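Local coordinates for protein RNA-dependent RNA polymerase (Toscana virus, PDB 6QVV) that probably cleaves capped host RNAs through the manganese-binding endonuclease domain of the viral L protein, supplying primers for viral mRNA synthesis by cap-snatching, at residues E96-L101 against A159-S164; L76-F81 against D198-L203; R4-Q9 against E118-H123. All coordinates share one frame; numbering follows the deposited sequence. Where two conformers were deposited one is given.

Contact 1 of 3, residues E96-L101 against A159-S164; sequences EVFGVL and AIKPIS
Phe-98 presents the rim of its ring, not a face, to Ile-160 and Lys-161. The methyl CG2 of Ile-160 lies in the ring plane, 4.0 Å from Phe-98 CD1, and Lys-161 CB follows at the same edge, 4.1 Å from Phe-98 CE1. At the far end of the ring, Ile-163 comes from the opposite direction and sets CD1 3.6 Å from Phe-98 CZ, a position neither over the face nor at the edge. Val-97 CG1, from the same helix, lies over one face, offset toward the rim. With CG beside the backbone N (chi1 -63°), the ring reaches out from the last turn of helix 94-98, although the bond leaving its CA does not aim at segment 159-164. The helix stops directly afterwards: Gly-99 has a positive phi of 77° and turns the chain into a loop.

Segment 159-164 follows helix 136-157 and enters strand 163-171, which pairs in parallel with strand 124-131. The contact thus sits at the return of a beta-alpha-beta unit, consistent with a PDDEXK-type endonuclease fold, with Val-124 and Arg-157 also touching Phe-98.

Farther out, Leu-101 CD1 and Ile-160 CD1 meet at 3.5 Å, the side chains crossing obliquely. On the other flank Lys-161 stretches past the ring until Lys-161 NZ stands 3.5 Å from Val-97 O and forms a salt bridge with Glu-118.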
ATOM      1  N   GLU A  96       8.669 -14.743   8.363  1.00 36.59           N
ATOM      2  CA  GLU A  96       8.715 -15.597   7.184  1.00 40.16           C
ATOM      3  C   GLU A  96       9.933 -15.305   6.327  1.00 38.75           C
ATOM      4  O   GLU A  96      10.392 -16.186   5.596  1.00 43.49           O
ATOM      5  CB  GLU A  96       7.438 -15.440   6.365  1.00 42.62           C
ATOM      6  CG  GLU A  96       6.191 -15.793   7.149  1.00 44.68           C
ATOM      7  CD  GLU A  96       4.916 -15.522   6.380  1.00 58.42           C
ATOM      8  OE1 GLU A  96       4.927 -15.699   5.135  1.00 60.33           O
ATOM      9  OE2 GLU A  96       3.908 -15.139   7.025  1.00 57.16           O
ATOM     10  N   VAL A  97      10.486 -14.096   6.409  1.00 39.68           N
ATOM     11  CA  VAL A  97      11.597 -13.698   5.548  1.00 38.66           C
ATOM     12  C   VAL A  97      12.942 -13.748   6.274  1.00 40.36           C
ATOM     13  O   VAL A  97      13.961 -14.091   5.675  1.00 39.09           O
ATOM     14  CB  VAL A  97      11.336 -12.296   4.953  1.00 39.35           C
ATOM     15  CG1 VAL A  97      12.457 -11.900   4.000  1.00 29.96           C
ATOM     16  CG2 VAL A  97       9.967 -12.247   4.263  1.00 33.56           C
ATOM     17  N   PHE A  98      13.003 -13.393   7.551  1.00 32.52           N
ATOM     18  CA  PHE A  98      14.298 -13.325   8.213  1.00 37.91           C
ATOM     19  C   PHE A  98      14.496 -14.426   9.240  1.00 45.72           C
ATOM     20  O   PHE A  98      15.635 -14.670   9.662  1.00 40.50           O
ATOM     21  CB  PHE A  98      14.481 -11.959   8.893  1.00 35.19           C
ATOM     22  CG  PHE A  98      14.480 -10.797   7.933  1.00 37.72           C
ATOM     23  CD1 PHE A  98      15.660 -10.368   7.339  1.00 33.61           C
ATOM     24  CD2 PHE A  98      13.296 -10.135   7.621  1.00 32.69           C
ATOM     25  CE1 PHE A  98      15.663  -9.295   6.444  1.00 34.30           C
ATOM     26  CE2 PHE A  98      13.300  -9.066   6.739  1.00 35.52           C
ATOM     27  CZ  PHE A  98      14.480  -8.652   6.140  1.00 30.07           C
ATOM     28  N   GLY A  99      13.432 -15.113   9.620  1.00 41.63           N
ATOM     29  CA  GLY A  99      13.493 -15.979  10.766  1.00 41.90           C
ATOM     30  C   GLY A  99      13.445 -15.135  12.015  1.00 46.06           C
ATOM     31  O   GLY A  99      13.498 -13.902  11.951  1.00 46.87           O
ATOM     32  N   VAL A 100      13.328 -15.797  13.159  1.00 46.99           N
ATOM     33  CA  VAL A 100      13.338 -15.090  14.425  1.00 49.78           C
ATOM     34  C   VAL A 100      14.741 -14.542  14.657  1.00 51.75           C
ATOM     35  O   VAL A 100      15.727 -15.063  14.123  1.00 50.45           O
ATOM     36  CB  VAL A 100      12.857 -16.046  15.532  1.00 49.44           C
ATOM     37  CG1 VAL A 100      13.389 -15.671  16.869  1.00 56.17           C
ATOM     38  CG2 VAL A 100      11.336 -16.081  15.550  1.00 51.85           C
ATOM     39  N   LEU A 101      14.830 -13.441  15.402  1.00 52.81           N
ATOM     40  CA  LEU A 101      16.013 -12.592  15.406  1.00 55.94           C
ATOM     41  C   LEU A 101      17.066 -12.975  16.433  1.00 54.61           C
ATOM     42  O   LEU A 101      18.233 -13.154  16.067  1.00 55.47           O
ATOM     43  CB  LEU A 101      15.575 -11.141  15.601  1.00 50.56           C
ATOM     44  CG  LEU A 101      16.507 -10.090  15.056  1.00 45.90           C
ATOM     45  CD1 LEU A 101      16.774 -10.397  13.601  1.00 47.58           C
ATOM     46  CD2 LEU A 101      15.809  -8.770  15.220  1.00 44.50           C
ATOM     47  N   ALA A 159      20.542  -5.974   9.885  1.00 27.26           N
ATOM     48  CA  ALA A 159      21.791  -6.663  10.160  1.00 28.86           C
ATOM     49  C   ALA A 159      21.880  -7.979   9.419  1.00 32.09           C
ATOM     50  O   ALA A 159      22.981  -8.527   9.297  1.00 34.84           O
ATOM     51  CB  ALA A 159      21.963  -6.918  11.656  1.00 23.06           C
ATOM     52  N   ILE A 160      20.749  -8.504   8.945  1.00 31.06           N
ATOM     53  CA  ILE A 160      20.726  -9.771   8.212  1.00 25.20           C
ATOM     54  C   ILE A 160      20.783  -9.536   6.716  1.00 30.88           C
ATOM     55  O   ILE A 160      21.648 -10.088   6.032  1.00 34.23           O
ATOM     56  CB  ILE A 160      19.479 -10.592   8.611  1.00 32.66           C
ATOM     57  CG1 ILE A 160      19.562 -11.027  10.072  1.00 33.56           C
ATOM     58  CG2 ILE A 160      19.321 -11.814   7.718  1.00 30.48           C
ATOM     59  CD1 ILE A 160      18.246 -11.502  10.594  1.00 41.04           C
ATOM     60  N   LYS A 161      19.867  -8.706   6.186  1.00 32.47           N
ATOM     61  CA  LYS A 161      19.897  -8.240   4.791  1.00 28.02           C
ATOM     62  C   LYS A 161      19.562  -6.755   4.779  1.00 29.44           C
ATOM     63  O   LYS A 161      18.728  -6.305   5.578  1.00 30.26           O
ATOM     64  CB  LYS A 161      18.909  -8.999   3.899  1.00 32.18           C
ATOM     65  CG  LYS A 161      19.061 -10.528   3.933  1.00 36.14           C
ATOM     66  CD  LYS A 161      18.066 -11.218   3.005  1.00 42.24           C
ATOM     67  CE  LYS A 161      18.073 -12.722   3.182  1.00 51.02           C
ATOM     68  NZ  LYS A 161      16.794 -13.190   3.803  1.00 53.90           N
ATOM     69  N   PRO A 162      20.193  -5.962   3.912  1.00 31.60           N
ATOM     70  CA  PRO A 162      19.859  -4.535   3.881  1.00 28.77           C
ATOM     71  C   PRO A 162      18.388  -4.353   3.539  1.00 30.69           C
ATOM     72  O   PRO A 162      17.798  -5.129   2.788  1.00 30.15           O
ATOM     73  CB  PRO A 162      20.774  -3.975   2.783  1.00 25.12           C
ATOM     74  CG  PRO A 162      21.118  -5.143   1.939  1.00 30.76           C
ATOM     75  CD  PRO A 162      21.180  -6.315   2.875  1.00 28.08           C
ATOM     76  N   ILE A 163      17.790  -3.326   4.120  1.00 28.53           N
ATOM     77  CA  ILE A 163      16.375  -3.047   3.951  1.00 28.68           C
ATOM     78  C   ILE A 163      16.209  -1.588   3.549  1.00 32.76           C
ATOM     79  O   ILE A 163      16.885  -0.710   4.098  1.00 32.17           O
ATOM     80  CB  ILE A 163      15.599  -3.346   5.249  1.00 28.08           C
ATOM     81  CG1 ILE A 163      15.741  -4.823   5.625  1.00 31.41           C
ATOM     82  CG2 ILE A 163      14.140  -2.907   5.109  1.00 28.21           C
ATOM     83  CD1 ILE A 163      15.032  -5.207   6.903  1.00 32.43           C
ATOM     84  N   SER A 164      15.326  -1.331   2.581  1.00 29.78           N
ATOM     85  CA  SER A 164      14.842   0.016   2.294  1.00 32.93           C
ATOM     86  C   SER A 164      13.378   0.085   2.691  1.00 35.00           C
ATOM     87  O   SER A 164      12.587  -0.779   2.302  1.00 34.19           O
ATOM     88  CB  SER A 164      15.002   0.393   0.817  1.00 30.88           C
ATOM     89  OG  SER A 164      16.367   0.438   0.444  1.00 33.02           O
TER

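Contact 2 of 3, residues L76-F81 against D198-L203; sequences LFKHDF and DIFEEL. With MN3 (manganese (III) ion), chain C.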
ATOM      1  N   LEU A  76     -11.446  -2.879   6.359  1.00 58.07           N
ATOM      2  CA  LEU A  76     -10.213  -2.669   5.608  1.00 56.65           C
ATOM      3  C   LEU A  76     -10.441  -2.235   4.166  1.00 54.67           C
ATOM      4  O   LEU A  76      -9.462  -2.047   3.435  1.00 49.90           O
ATOM      5  CB  LEU A  76      -9.368  -3.947   5.602  1.00 59.85           C
ATOM      6  CG  LEU A  76      -9.085  -4.639   6.936  1.00 62.58           C
ATOM      7  CD1 LEU A  76      -8.437  -6.000   6.688  1.00 49.70           C
ATOM      8  CD2 LEU A  76      -8.220  -3.745   7.823  1.00 51.75           C
ATOM      9  N   PHE A  77     -11.701  -2.079   3.738  1.00 49.31           N
ATOM     10  CA  PHE A  77     -11.983  -1.939   2.313  1.00 45.13           C
ATOM     11  C   PHE A  77     -11.287  -0.725   1.724  1.00 42.01           C
ATOM     12  O   PHE A  77     -10.788  -0.767   0.593  1.00 38.20           O
ATOM     13  CB  PHE A  77     -13.490  -1.830   2.062  1.00 44.25           C
ATOM     14  CG  PHE A  77     -13.820  -1.345   0.676  1.00 41.38           C
ATOM     15  CD1 PHE A  77     -13.753  -2.206  -0.411  1.00 45.32           C
ATOM     16  CD2 PHE A  77     -14.149  -0.024   0.451  1.00 37.86           C
ATOM     17  CE1 PHE A  77     -14.026  -1.759  -1.698  1.00 40.26           C
ATOM     18  CE2 PHE A  77     -14.424   0.426  -0.832  1.00 41.70           C
ATOM     19  CZ  PHE A  77     -14.358  -0.443  -1.907  1.00 40.30           C
ATOM     20  N   LYS A  78     -11.279   0.377   2.466  1.00 37.18           N
ATOM     21  CA  LYS A  78     -10.775   1.627   1.927  1.00 37.60           C
ATOM     22  C   LYS A  78      -9.289   1.520   1.616  1.00 41.06           C
ATOM     23  O   LYS A  78      -8.844   1.848   0.511  1.00 42.98           O
ATOM     24  CB  LYS A  78     -11.050   2.733   2.932  1.00 32.74           C
ATOM     25  CG  LYS A  78     -11.276   4.060   2.328  1.00 37.22           C
ATOM     26  CD  LYS A  78     -12.109   4.911   3.265  1.00 49.19           C
ATOM     27  CE  LYS A  78     -11.547   4.850   4.677  1.00 50.23           C
ATOM     28  NZ  LYS A  78     -12.032   5.943   5.533  1.00 49.79           N
ATOM     29  N   HIS A  79      -8.512   1.044   2.583  1.00 37.19           N
ATOM     30  CA  HIS A  79      -7.079   0.861   2.394  1.00 36.25           C
ATOM     31  C   HIS A  79      -6.794  -0.153   1.285  1.00 37.01           C
ATOM     32  O   HIS A  79      -5.971   0.093   0.401  1.00 39.04           O
ATOM     33  CB  HIS A  79      -6.480   0.433   3.737  1.00 40.17           C
ATOM     34  CG  HIS A  79      -5.108  -0.152   3.661  1.00 42.26           C
ATOM     35  ND1 HIS A  79      -4.872  -1.444   3.237  1.00 34.91           N
ATOM     36  CD2 HIS A  79      -3.905   0.351   4.033  1.00 37.50           C
ATOM     37  CE1 HIS A  79      -3.577  -1.698   3.313  1.00 31.18           C
ATOM     38  NE2 HIS A  79      -2.969  -0.624   3.787  1.00 40.27           N
ATOM     39  N   ASP A  80      -7.503  -1.280   1.285  1.00 33.23           N
ATOM     40  CA  ASP A  80      -7.185  -2.349   0.348  1.00 33.14           C
ATOM     41  C   ASP A  80      -7.626  -2.019  -1.076  1.00 35.99           C
ATOM     42  O   ASP A  80      -6.907  -2.313  -2.037  1.00 36.86           O
ATOM     43  CB  ASP A  80      -7.815  -3.656   0.832  1.00 37.52           C
ATOM     44  CG  ASP A  80      -7.060  -4.269   2.021  1.00 44.26           C
ATOM     45  OD1 ASP A  80      -6.089  -3.646   2.525  1.00 39.53           O
ATOM     46  OD2 ASP A  80      -7.429  -5.382   2.452  1.00 51.83           O
ATOM     47  N   PHE A  81      -8.798  -1.412  -1.245  1.00 37.00           N
ATOM     48  CA  PHE A  81      -9.208  -1.020  -2.587  1.00 35.02           C
ATOM     49  C   PHE A  81      -8.255   0.018  -3.166  1.00 34.50           C
ATOM     50  O   PHE A  81      -7.790  -0.119  -4.303  1.00 31.29           O
ATOM     51  CB  PHE A  81     -10.640  -0.485  -2.580  1.00 36.72           C
ATOM     52  CG  PHE A  81     -11.133  -0.122  -3.937  1.00 39.25           C
ATOM     53  CD1 PHE A  81     -10.938   1.163  -4.445  1.00 34.03           C
ATOM     54  CD2 PHE A  81     -11.764  -1.075  -4.736  1.00 36.63           C
ATOM     55  CE1 PHE A  81     -11.374   1.491  -5.717  1.00 35.41           C
ATOM     56  CE2 PHE A  81     -12.211  -0.747  -6.016  1.00 34.63           C
ATOM     57  CZ  PHE A  81     -12.027   0.522  -6.505  1.00 34.25           C
ATOM     58  N   ASP A 198     -16.151   7.169  -1.407  1.00 34.76           N
ATOM     59  CA  ASP A 198     -17.565   7.182  -1.761  1.00 34.62           C
ATOM     60  C   ASP A 198     -18.214   5.842  -1.438  1.00 37.34           C
ATOM     61  O   ASP A 198     -19.274   5.790  -0.809  1.00 43.06           O
ATOM     62  CB  ASP A 198     -17.734   7.524  -3.245  1.00 36.25           C
ATOM     63  CG  ASP A 198     -17.341   8.976  -3.575  1.00 49.75           C
ATOM     64  OD1 ASP A 198     -17.076   9.760  -2.634  1.00 48.75           O
ATOM     65  OD2 ASP A 198     -17.295   9.339  -4.781  1.00 50.60           O
ATOM     66  N   ILE A 199     -17.579   4.744  -1.844  1.00 35.87           N
ATOM     67  CA  ILE A 199     -18.150   3.428  -1.584  1.00 35.30           C
ATOM     68  C   ILE A 199     -18.215   3.162  -0.088  1.00 40.11           C
ATOM     69  O   ILE A 199     -19.214   2.641   0.424  1.00 41.11           O
ATOM     70  CB  ILE A 199     -17.339   2.347  -2.318  1.00 37.49           C
ATOM     71  CG1 ILE A 199     -17.508   2.519  -3.832  1.00 36.00           C
ATOM     72  CG2 ILE A 199     -17.760   0.943  -1.845  1.00 33.94           C
ATOM     73  CD1 ILE A 199     -16.512   1.735  -4.665  1.00 35.23           C
ATOM     74  N   PHE A 200     -17.168   3.543   0.643  1.00 43.04           N
ATOM     75  CA  PHE A 200     -17.128   3.230   2.065  1.00 43.16           C
ATOM     76  C   PHE A 200     -18.236   3.937   2.837  1.00 42.32           C
ATOM     77  O   PHE A 200     -18.799   3.366   3.776  1.00 44.98           O
ATOM     78  CB  PHE A 200     -15.775   3.588   2.653  1.00 41.25           C
ATOM     79  CG  PHE A 200     -15.627   3.151   4.063  1.00 49.18           C
ATOM     80  CD1 PHE A 200     -15.616   1.804   4.375  1.00 51.38           C
ATOM     81  CD2 PHE A 200     -15.523   4.078   5.089  1.00 53.77           C
ATOM     82  CE1 PHE A 200     -15.488   1.385   5.685  1.00 57.85           C
ATOM     83  CE2 PHE A 200     -15.393   3.668   6.398  1.00 49.12           C
ATOM     84  CZ  PHE A 200     -15.379   2.322   6.697  1.00 55.60           C
ATOM     85  N   GLU A 201     -18.561   5.179   2.466  1.00 43.58           N
ATOM     86  CA  GLU A 201     -19.621   5.891   3.174  1.00 45.81           C
ATOM     87  C   GLU A 201     -20.964   5.184   3.017  1.00 47.37           C
ATOM     88  O   GLU A 201     -21.774   5.171   3.950  1.00 55.35           O
ATOM     89  CB  GLU A 201     -19.708   7.342   2.691  1.00 34.84           C
ATOM     90  N   GLU A 202     -21.211   4.560   1.870  1.00 44.48           N
ATOM     91  CA  GLU A 202     -22.447   3.798   1.745  1.00 50.55           C
ATOM     92  C   GLU A 202     -22.342   2.422   2.386  1.00 47.11           C
ATOM     93  O   GLU A 202     -23.365   1.869   2.793  1.00 49.63           O
ATOM     94  CB  GLU A 202     -22.861   3.711   0.269  1.00 47.23           C
ATOM     95  CG  GLU A 202     -22.804   5.094  -0.414  1.00 51.30           C
ATOM     96  CD  GLU A 202     -23.681   5.243  -1.662  1.00 56.19           C
ATOM     97  OE1 GLU A 202     -24.646   4.458  -1.844  1.00 54.73           O
ATOM     98  OE2 GLU A 202     -23.397   6.175  -2.458  1.00 45.08           O
ATOM     99  N   LEU A 203     -21.131   1.887   2.551  1.00 50.06           N
ATOM    100  CA  LEU A 203     -20.979   0.527   3.070  1.00 54.40           C
ATOM    101  C   LEU A 203     -21.143   0.472   4.581  1.00 56.59           C
ATOM    102  O   LEU A 203     -21.738  -0.474   5.108  1.00 55.32           O
ATOM    103  CB  LEU A 203     -19.610  -0.044   2.698  1.00 54.17           C
ATOM    104  CG  LEU A 203     -19.350  -0.519   1.277  1.00 46.13           C
ATOM    105  CD1 LEU A 203     -17.958  -1.123   1.230  1.00 49.34           C
ATOM    106  CD2 LEU A 203     -20.388  -1.516   0.865  1.00 51.02           C
TER
HETATM  107 MN   MN3 C 301      -1.135  -0.358   5.417  1.00 37.01          MN
HETATM  108  O   HOH W   1      -1.270  -2.624   6.155  1.00 37.15           O
HETATM  109  O   HOH W   2      -2.430   0.468   7.443  1.00 33.87           O
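Phe-77 lies beneath Leu-203, whose CD1 stands 4.3 Å from the ring centroid and 21° off the ring normal, the geometry of a CH-pi contact. The opposite face of the same ring carries Phe-81 CB from the next helical turn. Ile-199 meets the ring obliquely, with CG2 3.5 Å from Phe-77 CE2, and the two side chains run at about a right angle. Having CG anti to the backbone N (chi1 166°) carries the Phe-77 ring across to helix 183-203.

Lys-78 flanks this apolar cluster. Its aliphatic part crosses Phe-200, placing CD 3.9 Å from Phe-200 CB, before a bend at chi3 brings Lys-78 NZ about 4.0 Å from Phe-200 CD2.

His-79 belongs to another side of the short helix and binds manganese through NE2 at 2.5 Å. Two waters, Asp-114, Glu-128 and the carbonyl O of Phe-129 complete the site, a ligand set that fits a cap-snatching endonuclease. His-79 ND1 donates to Asp-80 OD1 at 2.6 Å, close to the imidazole plane, a bond that should limit rotation of the metal-binding ring.

Segments 77-81 and 198-203 of the two helices run roughly antiparallel, their axes 154° apart in direction and 10.2 Å at closest approach. Ile-47 of strand 44-49 touches both Phe-77 and Ile-199, and Leu-203 reaches Ile-38 and Val-45, so the antiparallel sheet backs the helix pair.

Contact 3 of 3, residues R4-Q9 against E118-H123; sequences RILKKQ and ETETGH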
ATOM      1  N   ARG A   4      21.119 -19.105 -10.493  1.00 52.48           N
ATOM      2  CA  ARG A   4      20.966 -17.655 -10.578  1.00 48.33           C
ATOM      3  C   ARG A   4      22.241 -16.973 -10.084  1.00 43.42           C
ATOM      4  O   ARG A   4      22.574 -17.020  -8.893  1.00 44.45           O
ATOM      5  CB  ARG A   4      19.731 -17.219  -9.798  1.00 52.34           C
ATOM      6  CG  ARG A   4      18.439 -17.730 -10.442  1.00 49.05           C
ATOM      7  CD  ARG A   4      17.264 -17.690  -9.479  1.00 61.98           C
ATOM      8  NE  ARG A   4      17.480 -18.515  -8.291  1.00 69.57           N
ATOM      9  CZ  ARG A   4      16.960 -18.253  -7.093  1.00 71.40           C
ATOM     10  NH1 ARG A   4      16.196 -17.178  -6.915  1.00 66.96           N
ATOM     11  NH2 ARG A   4      17.212 -19.062  -6.068  1.00 69.38           N
ATOM     12  N   ILE A   5      22.945 -16.327 -11.014  1.00 36.07           N
ATOM     13  CA  ILE A   5      24.281 -15.820 -10.758  1.00 41.58           C
ATOM     14  C   ILE A   5      24.269 -14.542  -9.928  1.00 39.38           C
ATOM     15  O   ILE A   5      25.234 -14.287  -9.194  1.00 37.52           O
ATOM     16  CB  ILE A   5      25.019 -15.654 -12.102  1.00 40.26           C
ATOM     17  CG1 ILE A   5      26.529 -15.618 -11.880  1.00 43.41           C
ATOM     18  CG2 ILE A   5      24.562 -14.421 -12.850  1.00 40.36           C
ATOM     19  CD1 ILE A   5      27.334 -15.989 -13.103  1.00 41.21           C
ATOM     20  N   LEU A   6      23.183 -13.761  -9.975  1.00 35.58           N
ATOM     21  CA  LEU A   6      23.072 -12.585  -9.123  1.00 38.46           C
ATOM     22  C   LEU A   6      23.140 -12.937  -7.641  1.00 40.06           C
ATOM     23  O   LEU A   6      23.455 -12.067  -6.824  1.00 36.10           O
ATOM     24  CB  LEU A   6      21.778 -11.833  -9.430  1.00 39.56           C
ATOM     25  CG  LEU A   6      21.722 -11.187 -10.825  1.00 40.29           C
ATOM     26  CD1 LEU A   6      20.604 -10.153 -10.923  1.00 40.36           C
ATOM     27  CD2 LEU A   6      23.047 -10.566 -11.206  1.00 38.84           C
ATOM     28  N   LYS A   7      22.870 -14.191  -7.278  1.00 39.16           N
ATOM     29  CA  LYS A   7      22.971 -14.627  -5.893  1.00 40.99           C
ATOM     30  C   LYS A   7      24.406 -14.884  -5.459  1.00 38.21           C
ATOM     31  O   LYS A   7      24.627 -15.266  -4.310  1.00 41.78           O
ATOM     32  CB  LYS A   7      22.150 -15.899  -5.670  1.00 41.37           C
ATOM     33  CG  LYS A   7      20.677 -15.775  -6.012  1.00 49.61           C
ATOM     34  CD  LYS A   7      19.844 -16.754  -5.187  1.00 51.39           C
ATOM     35  CE  LYS A   7      19.804 -16.306  -3.733  1.00 57.98           C
ATOM     36  NZ  LYS A   7      18.525 -16.678  -3.067  1.00 66.63           N
ATOM     37  N   LYS A   8      25.379 -14.697  -6.343  1.00 38.50           N
ATOM     38  CA  LYS A   8      26.769 -15.009  -6.047  1.00 36.39           C
ATOM     39  C   LYS A   8      27.636 -13.755  -5.947  1.00 35.04           C
ATOM     40  O   LYS A   8      28.845 -13.819  -6.174  1.00 33.67           O
ATOM     41  CB  LYS A   8      27.331 -15.956  -7.106  1.00 38.66           C
ATOM     42  CG  LYS A   8      26.484 -17.212  -7.382  1.00 35.83           C
ATOM     43  CD  LYS A   8      27.253 -18.174  -8.299  1.00 36.70           C
ATOM     44  CE  LYS A   8      26.361 -19.265  -8.903  1.00 39.43           C
ATOM     45  NZ  LYS A   8      25.618 -19.992  -7.850  1.00 40.63           N
ATOM     46  N   GLN A   9      27.026 -12.588  -5.623  1.00 32.64           N
ATOM     47  CA  GLN A   9      27.809 -11.364  -5.515  1.00 38.54           C
ATOM     48  C   GLN A   9      28.401 -11.217  -4.127  1.00 35.45           C
ATOM     49  O   GLN A   9      27.887 -11.780  -3.153  1.00 33.45           O
ATOM     50  CB  GLN A   9      26.945 -10.145  -5.826  1.00 34.32           C
ATOM     51  CG  GLN A   9      26.248 -10.228  -7.157  1.00 35.67           C
ATOM     52  CD  GLN A   9      25.575  -8.933  -7.526  1.00 36.47           C
ATOM     53  OE1 GLN A   9      24.357  -8.879  -7.700  1.00 40.79           O
ATOM     54  NE2 GLN A   9      26.368  -7.878  -7.668  1.00 36.50           N
ATOM     55  N   GLU A 118      11.936  -9.367  -1.474  1.00 35.47           N
ATOM     56  CA  GLU A 118      13.344  -9.737  -1.452  1.00 36.89           C
ATOM     57  C   GLU A 118      13.788 -10.055  -2.871  1.00 37.71           C
ATOM     58  O   GLU A 118      13.113 -10.807  -3.576  1.00 45.77           O
ATOM     59  CB  GLU A 118      13.607 -10.938  -0.538  1.00 41.70           C
ATOM     60  CG  GLU A 118      14.829 -11.743  -0.989  1.00 52.11           C
ATOM     61  CD  GLU A 118      15.668 -12.293   0.148  1.00 56.91           C
ATOM     62  OE1 GLU A 118      15.087 -12.816   1.119  1.00 59.69           O
ATOM     63  OE2 GLU A 118      16.917 -12.210   0.060  1.00 62.05           O
ATOM     64  N   THR A 119      14.917  -9.486  -3.282  1.00 38.26           N
ATOM     65  CA  THR A 119      15.488  -9.675  -4.606  1.00 34.47           C
ATOM     66  C   THR A 119      16.669 -10.647  -4.556  1.00 38.86           C
ATOM     67  O   THR A 119      17.229 -10.921  -3.495  1.00 40.08           O
ATOM     68  CB  THR A 119      15.937  -8.328  -5.187  1.00 39.90           C
ATOM     69  OG1 THR A 119      17.115  -7.879  -4.506  1.00 39.99           O
ATOM     70  CG2 THR A 119      14.853  -7.286  -5.019  1.00 40.55           C
ATOM     71  N   GLU A 120      17.046 -11.156  -5.740  1.00 38.34           N
ATOM     72  CA  GLU A 120      18.199 -12.050  -5.880  1.00 41.94           C
ATOM     73  C   GLU A 120      19.472 -11.445  -5.308  1.00 43.93           C
ATOM     74  O   GLU A 120      20.315 -12.157  -4.745  1.00 44.83           O
ATOM     75  CB  GLU A 120      18.460 -12.362  -7.353  1.00 49.13           C
ATOM     76  CG  GLU A 120      17.260 -12.663  -8.199  1.00 57.13           C
ATOM     77  CD  GLU A 120      17.583 -13.666  -9.297  1.00 62.12           C
ATOM     78  OE1 GLU A 120      16.868 -14.683  -9.372  1.00 68.68           O
ATOM     79  OE2 GLU A 120      18.542 -13.444 -10.082  1.00 58.50           O
ATOM     80  N   THR A 121      19.668 -10.143  -5.513  1.00 40.49           N
ATOM     81  CA  THR A 121      20.876  -9.491  -5.036  1.00 39.35           C
ATOM     82  C   THR A 121      20.937  -9.450  -3.513  1.00 42.61           C
ATOM     83  O   THR A 121      21.978  -9.089  -2.956  1.00 48.05           O
ATOM     84  CB  THR A 121      20.958  -8.095  -5.664  1.00 41.05           C
ATOM     85  OG1 THR A 121      20.722  -8.225  -7.068  1.00 46.61           O
ATOM     86  CG2 THR A 121      22.330  -7.484  -5.492  1.00 39.59           C
ATOM     87  N   GLY A 122      19.861  -9.842  -2.829  1.00 39.08           N
ATOM     88  CA  GLY A 122      19.861  -9.912  -1.388  1.00 40.36           C
ATOM     89  C   GLY A 122      19.391  -8.667  -0.668  1.00 40.01           C
ATOM     90  O   GLY A 122      19.453  -8.632   0.563  1.00 41.86           O
ATOM     91  N   HIS A 123      18.971  -7.636  -1.394  0.52 36.88           N
ATOM     92  CA  HIS A 123      18.295  -6.513  -0.771  0.52 35.88           C
ATOM     93  C   HIS A 123      16.875  -6.923  -0.390  0.52 34.65           C
ATOM     94  O   HIS A 123      16.296  -7.852  -0.958  0.52 36.78           O
ATOM     95  CB  HIS A 123      18.264  -5.306  -1.715  0.52 34.42           C
ATOM     96  CG  HIS A 123      19.597  -4.643  -1.911  0.52 35.18           C
ATOM     97  ND1 HIS A 123      20.478  -5.019  -2.903  0.52 37.03           N
ATOM     98  CD2 HIS A 123      20.188  -3.614  -1.255  0.52 33.45           C
ATOM     99  CE1 HIS A 123      21.556  -4.258  -2.844  0.52 37.17           C
ATOM    100  NE2 HIS A 123      21.405  -3.396  -1.854  0.52 34.37           N
TER
HETATM  101  O   HOH W   3      20.635 -14.289 -11.647  1.00 39.20           O
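Glu-120 reaches from a beta hairpin to Arg-4, just before a 3-10 segment near the N terminus, and to Leu-6 within it. The hairpin connects strands 115-118 and 124-131; its type I turn runs from Thr-119 to Gly-122 and is closed by Gly-122 N donating to Thr-119 O at 2.9 Å.

The tight part gathers several side chains round the Glu-120 carboxylate. Glu-120 OE1 comes within 3.0 Å of Arg-4 CD, a close approach of an oxygen to a methylene, and forms a salt bridge of 3.6 Å with Arg-4 NH1. The oxygen sits at the guanidinium edge near that group's plane, but the two planes are turned 67° apart, which excludes a flat, two-pronged pairing. The two side chains cross at about a right angle. Lys-7 CD lies 3.6 Å above one face of the Arg-4 guanidinium, offset toward the rim, so aliphatic carbon flanks the charged group. The other carboxylate oxygen, Glu-120 OE2, lies 3.7 Å from Leu-6 CB.

Toward Gln-9 the contact is looser, reduced to a single pair of side chains. There the Gln-9 side chain obliquely approaches Thr-121, and Gln-9 OE1 meets the methyl Thr-121 CG2 at 3.3 Å, a polar atom against an apolar one. Even the close part includes solvent: a water accepts a hydrogen bond from Leu-6 N at 3.1 Å and donates one to Glu-120 OE2 at 2.7 Å.

From the N terminus, segment 4-9 meets the hairpin turn 118-123, so contact 3 closes a loop of 108 residues. Within that loop lie segments 76-81 and 96-101; their partners 198-203 and 159-164 come later, so contact 3 crosses both other contacts. Contact 1 falls wholly within the span of contact 2. Contacts 1 and 3 share one side of the chain, centres about 15 Å apart, and touch through the Lys-161 to Glu-118 salt bridge, tying the N-terminal segment and helix 94-98 to the hairpin and strand 163-171 of the mixed sheet. Contact 2, across the chain's centre, joins the C-terminal helix to helix 77-82, which supplies one metal ligand.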